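Local coordinates for protein phosphatidylserine synthase (Haemophilus influenzae, PDB 3HSI) that belongs to the phospholipase D superfamily, with a phospholipase D active-site motif and a PLD-like domain, and is probably an enzyme of phospholipid metabolism, at residues C[22-25]-C[26-30]; C[406-409]-C[410-414]; C[439-442]-C[443-447]. All blocks are in the same frame, centred on the assembly; numbering follows the deposited sequence.

Contact 1: C[22-25]-C[26-30]; sequences LALQ and AEQIE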
loop_
_atom_site.group_PDB
_atom_site.type_symbol
_atom_site.label_atom_id
_atom_site.label_comp_id
_atom_site.label_asym_id
_atom_site.label_seq_id
_atom_site.Cartn_x
_atom_site.Cartn_y
_atom_site.Cartn_z
ATOM N N LEU C 22 12.923 14.610 28.424
ATOM C CA LEU C 22 14.050 14.340 29.288
ATOM C C LEU C 22 15.053 15.491 29.164
ATOM O O LEU C 22 15.424 15.905 28.052
ATOM C CB LEU C 22 14.658 13.011 28.841
ATOM C CG LEU C 22 16.076 12.594 29.204
ATOM C CD1 LEU C 22 16.272 12.388 30.715
ATOM C CD2 LEU C 22 16.385 11.295 28.426
ATOM N N ALA C 23 15.488 15.997 30.305
ATOM C CA ALA C 23 16.375 17.157 30.375
ATOM C C ALA C 23 17.732 16.880 29.752
ATOM O O ALA C 23 18.302 15.808 29.925
ATOM C CB ALA C 23 16.519 17.631 31.819
ATOM N N LEU C 24 18.246 17.844 29.012
ATOM C CA LEU C 24 19.452 17.641 28.224
ATOM C C LEU C 24 20.353 18.859 28.361
ATOM O O LEU C 24 19.931 19.955 28.014
ATOM C CB LEU C 24 19.009 17.542 26.774
ATOM C CG LEU C 24 19.440 16.506 25.764
ATOM C CD1 LEU C 24 18.778 16.942 24.477
ATOM C CD2 LEU C 24 20.926 16.514 25.595
ATOM N N GLN C 25 21.580 18.722 28.857
ATOM C CA GLN C 25 22.462 19.893 28.857
ATOM C C GLN C 25 22.939 20.219 27.449
ATOM O O GLN C 25 23.045 19.325 26.598
ATOM C CB GLN C 25 23.589 19.737 29.860
ATOM C CG GLN C 25 23.040 19.281 31.190
ATOM C CD GLN C 25 23.715 19.939 32.326
ATOM O OE1 GLN C 25 24.944 19.886 32.434
ATOM N NE2 GLN C 25 22.934 20.584 33.201
ATOM N N ALA C 26 23.166 21.502 27.186
ATOM C CA ALA C 26 23.566 21.967 25.852
ATOM C C ALA C 26 24.919 21.386 25.443
ATOM O O ALA C 26 25.164 21.074 24.262
ATOM C CB ALA C 26 23.600 23.515 25.806
ATOM N N GLU C 27 25.784 21.239 26.444
ATOM C CA GLU C 27 27.086 20.645 26.279
ATOM C C GLU C 27 26.991 19.166 25.903
ATOM O O GLU C 27 27.949 18.599 25.399
ATOM C CB GLU C 27 27.840 20.745 27.593
ATOM C CG GLU C 27 27.335 19.718 28.571
ATOM C CD GLU C 27 28.006 19.765 29.913
ATOM O OE1 GLU C 27 29.080 20.408 30.044
ATOM O OE2 GLU C 27 27.446 19.134 30.847
ATOM N N GLN C 28 25.859 18.525 26.171
ATOM C CA GLN C 28 25.737 17.099 25.879
ATOM C C GLN C 28 25.394 16.856 24.419
ATOM O O GLN C 28 25.368 15.714 24.003
ATOM C CB GLN C 28 24.677 16.421 26.754
ATOM C CG GLN C 28 24.978 16.361 28.246
ATOM C CD GLN C 28 23.797 15.796 29.049
ATOM O OE1 GLN C 28 22.650 16.298 28.982
ATOM N NE2 GLN C 28 24.072 14.738 29.807
ATOM N N ILE C 29 25.120 17.917 23.655
ATOM C CA ILE C 29 24.769 17.772 22.227
ATOM C C ILE C 29 25.775 18.474 21.335
ATOM O O ILE C 29 26.154 19.608 21.609
ATOM C CB ILE C 29 23.361 18.377 21.872
ATOM C CG1 ILE C 29 22.360 18.061 22.945
ATOM C CG2 ILE C 29 22.829 17.814 20.545
ATOM C CD1 ILE C 29 21.637 19.282 23.460
ATOM N N GLU C 30 26.176 17.798 20.259
ATOM C CA GLU C 30 26.971 18.396 19.168
ATOM C C GLU C 30 26.307 18.094 17.827
ATOM O O GLU C 30 25.942 16.949 17.557
ATOM C CB GLU C 30 28.392 17.832 19.128
ATOM C CG GLU C 30 29.187 18.070 20.398
ATOM C CD GLU C 30 30.589 17.473 20.339
ATOM O OE1 GLU C 30 31.084 17.194 19.216
ATOM O OE2 GLU C 30 31.199 17.293 21.421
#

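Contact 2: C[406-409]-C[410-414]; sequences AQVE and KEQNQ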
loop_
_atom_site.group_PDB
_atom_site.type_symbol
_atom_site.label_atom_id
_atom_site.label_comp_id
_atom_site.label_asym_id
_atom_site.label_seq_id
_atom_site.Cartn_x
_atom_site.Cartn_y
_atom_site.Cartn_z
ATOM N N ALA C 406 22.337 29.030 19.162
ATOM C CA ALA C 406 23.591 29.306 18.456
ATOM C C ALA C 406 24.067 28.081 17.673
ATOM O O ALA C 406 24.477 28.195 16.530
ATOM C CB ALA C 406 24.710 29.793 19.445
ATOM N N GLN C 407 24.062 26.917 18.305
ATOM C CA GLN C 407 24.385 25.695 17.592
ATOM C C GLN C 407 23.396 25.390 16.450
ATOM O O GLN C 407 23.821 24.964 15.393
ATOM C CB GLN C 407 24.453 24.523 18.560
ATOM C CG GLN C 407 25.625 24.596 19.517
ATOM C CD GLN C 407 25.387 23.782 20.750
ATOM O OE1 GLN C 407 24.986 24.324 21.778
ATOM N NE2 GLN C 407 25.603 22.469 20.661
ATOM N N VAL C 408 22.096 25.570 16.646
ATOM C CA VAL C 408 21.118 25.311 15.528
ATOM C C VAL C 408 21.453 26.199 14.319
ATOM O O VAL C 408 21.476 25.735 13.178
ATOM C CB VAL C 408 19.632 25.536 15.949
ATOM C CG1 VAL C 408 18.684 25.619 14.729
ATOM C CG2 VAL C 408 19.152 24.442 16.883
ATOM N N GLU C 409 21.774 27.469 14.569
ATOM C CA GLU C 409 22.012 28.393 13.466
ATOM C C GLU C 409 23.314 28.087 12.740
ATOM O O GLU C 409 23.407 28.243 11.540
ATOM C CB GLU C 409 22.011 29.851 13.949
ATOM C CG GLU C 409 21.771 30.803 12.789
ATOM C CD GLU C 409 22.270 32.197 13.060
ATOM O OE1 GLU C 409 23.395 32.356 13.614
ATOM O OE2 GLU C 409 21.524 33.138 12.720
ATOM N N LYS C 410 24.326 27.680 13.486
ATOM C CA LYS C 410 25.584 27.261 12.901
ATOM C C LYS C 410 25.392 26.069 11.941
ATOM O O LYS C 410 25.908 26.084 10.815
ATOM C CB LYS C 410 26.565 26.905 14.006
ATOM C CG LYS C 410 27.815 26.213 13.512
ATOM C CD LYS C 410 28.733 25.930 14.695
ATOM C CE LYS C 410 30.180 26.132 14.330
ATOM N NZ LYS C 410 30.628 25.046 13.434
ATOM N N GLU C 411 24.655 25.049 12.377
ATOM C CA GLU C 411 24.346 23.915 11.511
ATOM C C GLU C 411 23.524 24.402 10.317
ATOM O O GLU C 411 23.784 24.001 9.180
ATOM C CB GLU C 411 23.607 22.755 12.258
ATOM C CG GLU C 411 23.407 21.498 11.359
ATOM C CD GLU C 411 22.279 20.520 11.810
ATOM O OE1 GLU C 411 21.213 20.961 12.271
ATOM O OE2 GLU C 411 22.454 19.289 11.692
ATOM N N GLN C 412 22.563 25.290 10.549
ATOM C CA GLN C 412 21.703 25.709 9.420
ATOM C C GLN C 412 22.500 26.538 8.382
ATOM O O GLN C 412 22.245 26.436 7.193
ATOM C CB GLN C 412 20.497 26.502 9.914
ATOM C CG GLN C 412 19.307 25.661 10.402
ATOM C CD GLN C 412 18.214 26.551 11.044
ATOM O OE1 GLN C 412 18.429 27.723 11.253
ATOM N NE2 GLN C 412 17.077 25.980 11.378
ATOM N N ASN C 413 23.452 27.358 8.852
ATOM C CA ASN C 413 24.295 28.146 7.957
ATOM C C ASN C 413 25.270 27.290 7.162
ATOM O O ASN C 413 25.569 27.612 6.022
ATOM C CB ASN C 413 25.052 29.254 8.705
ATOM C CG ASN C 413 24.162 30.463 9.003
ATOM O OD1 ASN C 413 23.166 30.692 8.305
ATOM N ND2 ASN C 413 24.488 31.209 10.055
ATOM N N GLN C 414 25.784 26.219 7.779
ATOM C CA GLN C 414 26.575 25.240 7.050
ATOM C C GLN C 414 25.718 24.603 5.956
ATOM O O GLN C 414 26.138 24.509 4.792
ATOM C CB GLN C 414 27.140 24.166 7.964
ATOM C CG GLN C 414 28.114 23.237 7.243
ATOM C CD GLN C 414 29.194 24.007 6.450
ATOM O OE1 GLN C 414 30.044 24.681 7.019
ATOM N NE2 GLN C 414 29.145 23.901 5.130
HETATM O O HOH W 1 19.895 23.303 13.012
#

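Contact 3: C[439-442]-C[443-447]; sequences QKLL and KKFAR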
loop_
_atom_site.group_PDB
_atom_site.type_symbol
_atom_site.label_atom_id
_atom_site.label_comp_id
_atom_site.label_asym_id
_atom_site.label_seq_id
_atom_site.Cartn_x
_atom_site.Cartn_y
_atom_site.Cartn_z
ATOM N N GLN C 439 11.054 13.662 -20.997
ATOM C CA GLN C 439 9.825 14.271 -21.500
ATOM C C GLN C 439 8.778 13.218 -21.840
ATOM O O GLN C 439 7.638 13.328 -21.409
ATOM C CB GLN C 439 10.091 15.153 -22.731
ATOM C CG GLN C 439 11.019 16.307 -22.454
ATOM C CD GLN C 439 11.003 17.353 -23.561
ATOM O OE1 GLN C 439 12.029 17.945 -23.881
ATOM N NE2 GLN C 439 9.838 17.586 -24.139
ATOM N N LYS C 440 9.190 12.200 -22.594
ATOM C CA LYS C 440 8.290 11.145 -23.053
ATOM C C LYS C 440 7.687 10.461 -21.841
ATOM O O LYS C 440 6.473 10.276 -21.738
ATOM C CB LYS C 440 9.064 10.096 -23.844
ATOM C CG LYS C 440 9.296 10.397 -25.323
ATOM C CD LYS C 440 9.784 9.119 -26.035
ATOM C CE LYS C 440 10.156 9.388 -27.495
ATOM N NZ LYS C 440 11.124 10.553 -27.615
ATOM N N LEU C 441 8.569 10.096 -20.920
ATOM C CA LEU C 441 8.198 9.340 -19.757
ATOM C C LEU C 441 7.211 10.113 -18.895
ATOM O O LEU C 441 6.159 9.577 -18.539
ATOM C CB LEU C 441 9.451 8.974 -18.964
ATOM C CG LEU C 441 9.368 7.793 -18.004
ATOM C CD1 LEU C 441 8.591 6.648 -18.626
ATOM C CD2 LEU C 441 10.790 7.349 -17.675
ATOM N N LEU C 442 7.541 11.372 -18.584
ATOM C CA LEU C 442 6.712 12.180 -17.694
ATOM C C LEU C 442 5.318 12.404 -18.299
ATOM O O LEU C 442 4.313 12.341 -17.591
ATOM C CB LEU C 442 7.386 13.508 -17.335
ATOM C CG LEU C 442 8.616 13.464 -16.404
ATOM C CD1 LEU C 442 9.249 14.853 -16.292
ATOM C CD2 LEU C 442 8.326 12.888 -14.996
ATOM N N LYS C 443 5.274 12.630 -19.611
ATOM C CA LYS C 443 4.015 12.762 -20.337
ATOM C C LYS C 443 3.195 11.500 -20.251
ATOM O O LYS C 443 1.998 11.563 -20.005
ATOM C CB LYS C 443 4.264 13.103 -21.806
ATOM C CG LYS C 443 4.179 14.565 -22.084
ATOM C CD LYS C 443 5.245 14.979 -23.059
ATOM C CE LYS C 443 5.194 16.483 -23.340
ATOM N NZ LYS C 443 6.578 17.031 -23.624
ATOM N N LYS C 444 3.840 10.356 -20.469
ATOM C CA LYS C 444 3.168 9.067 -20.405
ATOM C C LYS C 444 2.541 8.824 -19.016
ATOM O O LYS C 444 1.356 8.461 -18.895
ATOM C CB LYS C 444 4.164 7.948 -20.742
ATOM C CG LYS C 444 4.283 7.592 -22.228
ATOM C CD LYS C 444 5.507 6.707 -22.540
ATOM C CE LYS C 444 6.041 5.986 -21.296
ATOM N NZ LYS C 444 6.783 4.723 -21.615
ATOM N N PHE C 445 3.340 9.042 -17.975
ATOM C CA PHE C 445 2.887 8.854 -16.614
ATOM C C PHE C 445 1.762 9.817 -16.231
ATOM O O PHE C 445 0.708 9.368 -15.762
ATOM C CB PHE C 445 4.059 8.929 -15.649
ATOM C CG PHE C 445 4.798 7.634 -15.518
ATOM C CD1 PHE C 445 5.030 7.074 -14.261
ATOM C CD2 PHE C 445 5.241 6.950 -16.648
ATOM C CE1 PHE C 445 5.709 5.850 -14.143
ATOM C CE2 PHE C 445 5.903 5.738 -16.547
ATOM C CZ PHE C 445 6.148 5.181 -15.299
ATOM N N ALA C 446 1.968 11.113 -16.481
ATOM C CA ALA C 446 0.980 12.152 -16.166
ATOM C C ALA C 446 -0.408 11.895 -16.783
ATOM O O ALA C 446 -1.428 12.157 -16.144
ATOM C CB ALA C 446 1.501 13.534 -16.571
ATOM N N ARG C 447 -0.443 11.374 -18.007
ATOM C CA ARG C 447 -1.701 11.114 -18.736
ATOM C C ARG C 447 -2.642 10.132 -18.019
ATOM O O ARG C 447 -3.861 10.283 -18.061
ATOM C CB ARG C 447 -1.395 10.597 -20.147
ATOM C CG ARG C 447 -2.603 10.575 -21.091
ATOM C CD ARG C 447 -2.236 10.297 -22.562
ATOM N NE ARG C 447 -0.821 10.546 -22.875
ATOM C CZ ARG C 447 -0.290 11.732 -23.178
ATOM N NH1 ARG C 447 -1.047 12.824 -23.212
ATOM N NH2 ARG C 447 1.009 11.824 -23.442
#

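Contact 1: C[22-25]-C[26-30]
Gln25 and Gln28 are tied by two hydrogen bonds round a short 3-10 turn that links strand 22-23 to strand 29-31. The first uses a side chain. Gln25 N donates to Gln28 OE1 at 2.7 Å, with the donor tilted 26° from the plane of that carbonyl. The Gln28 chain runs extended beyond CG, with CG beside its own backbone N (chi1 -66°), and this lays the amide back along the turn. The second bond is between backbones. Gln28 N donates to Gln25 O at 3.0 Å, and it reaches that oxygen from above the carbonyl plane. Further round the turn, Ile29 N donates to Ala26 O at 3.2 Å.

The apolar part is buried. Leu24 and Ile29 cross at about a right angle. Leu24 CD2 presses on Ile29 CG1 at 3.4 Å, tighter than usual for two carbons. Ile29 CD1 also reaches back over the turn to within 3.4 Å of Gln25 O.

The two flanking strands enter different sheets. Leu22 pairs through its backbone with Val246 of strand 245-252, and Glu30 with Lys177 of strand 171-179. Ala23 O also has a hydrogen bond with His180 NE2.

The Gln28 side chain therefore does the work of a backbone acceptor. It satisfies the Gln25 N-H at the start of the turn. Gln28 thus holds the turn through a side-chain bond and a backbone bond, and probably helps to set its shape, while Leu24 and Ile29, both buried, pack together with Ile178.

Contact 2: C[406-409]-C[410-414]
Val408 and Gln412 lie side by side and point the same way, one turn apart on helix 405-415. The Val408 methyl CG1 sits against the end of the Gln412 side chain, 3.7 Å from NE2. It is anti to the backbone N (chi1 166°), which swings it forward along the helix to the amide. The Gln412 chain is extended beyond CG, and its CB and CG pass close to Val408 O. Trp369 of strand 367-370 touches both side chains and Glu411 as well.

Glu409 and Asn413 meet differently. Their side chains run at a slant to each other, with carboxylate and amide planes 38° apart. Glu409 CD stands 3.9 Å from Asn413 ND2, a loose approach. Asn413 CG lies beside its own backbone N (chi1 -79°), which leaves it 3.5 Å from Glu409 O.

Glu411 points to another side. Its carboxylate makes a salt bridge through OE1 with Arg174, and OE2 has a weak hydrogen bond to Gln176 NE2. A water ties this group back to the helix. It donates to Glu411 OE1 at 2.8 Å and to Val408 O at 2.9 Å. Val408 O thus has two donors, since Gln412 N also binds it at 2.9 Å. The water probably adds to the polarisation of this carbonyl.

The backbone bonds continue in the same pattern, with Glu411 N on Gln407 O. Asn413 N donates to Glu409 O at 2.8 Å. This i to i+4 arrangement is that of a regular alpha-helix, with one side covered and the other exposed. The covered side, laid on Trp369 and Phe31, holds polar groups, Glu411 being paired with Arg174. The helix belongs to the PLD-like domain.

Contact 3: C[439-442]-C[443-447]
Leu441 O receives the backbone N-H of Phe445 at 2.9 Å. Two side chains crowd the same oxygen. Phe445 CD2 stands 3.4 Å from Leu441 O, and Lys444 CB lies at a like distance. Neighbouring bonds of helix 436-447 follow the same i to i+4 pattern. Lys444 N donates to Lys440 O, and Ala446 N to Leu442 O, each at 2.9 Å.

Leu441 and Phe445 lie side by side and point the same way. Leu441 CD1 touches the Phe445 ring at CE2, 3.5 Å away. With chi1 near trans (-159°), Leu441 extends its branch forward to the phenyl group one turn on. Lys444 comes across the leucine at a slant, and Lys444 CE lies 3.8 Å from the same methyl, Leu441 CD1. The methyl thus touches both the ring atom CE2 and the aliphatic part of Lys444.

Lys443 keeps to another side. Its chain lies alongside Gln439, pointing the same way. Its methylenes run past the helix backbone, with Lys443 CD 3.3 Å from Gln439 O.

Beyond this helix, Phe445 packs on Ala450 and Val454 of helix 450-457, and Leu442 on Tyr329 and Leu330 of helix 327-341. Lys444 also packs on Leu441 of the second subunit, and Phe445 on Met323 of the second subunit.

The chemistry is therefore mixed. Lys444 lends its methylenes to the surface made by Leu441 and Phe445, while Lys443 lies along Gln439. The mixed surface of leucine, phenylalanine and lysine methylenes serves the chain's own packing and also meets the second subunit.

All three contacts are local, each within one continuous run of chain. Contacts 1 and 2 are partly buried neighbours, with centres about 16 Å apart. They touch where Gln407 NE2 makes a weak hydrogen bond to Ile29 O, so the turn of 22-30 and helix 405-415 meet directly. Contact 3 is a surface contact on another helix, its centre about 49 Å from that of contact 1 and on the opposite side of the chain's centre. Their chemistry differs accordingly. Contact 1 uses a side-chain amide as acceptor. Contact 2 combines helical backbone bonds with a water and a carboxylate that is also bound to Arg174. Contact 3 adds apolar groups that also face the second subunit.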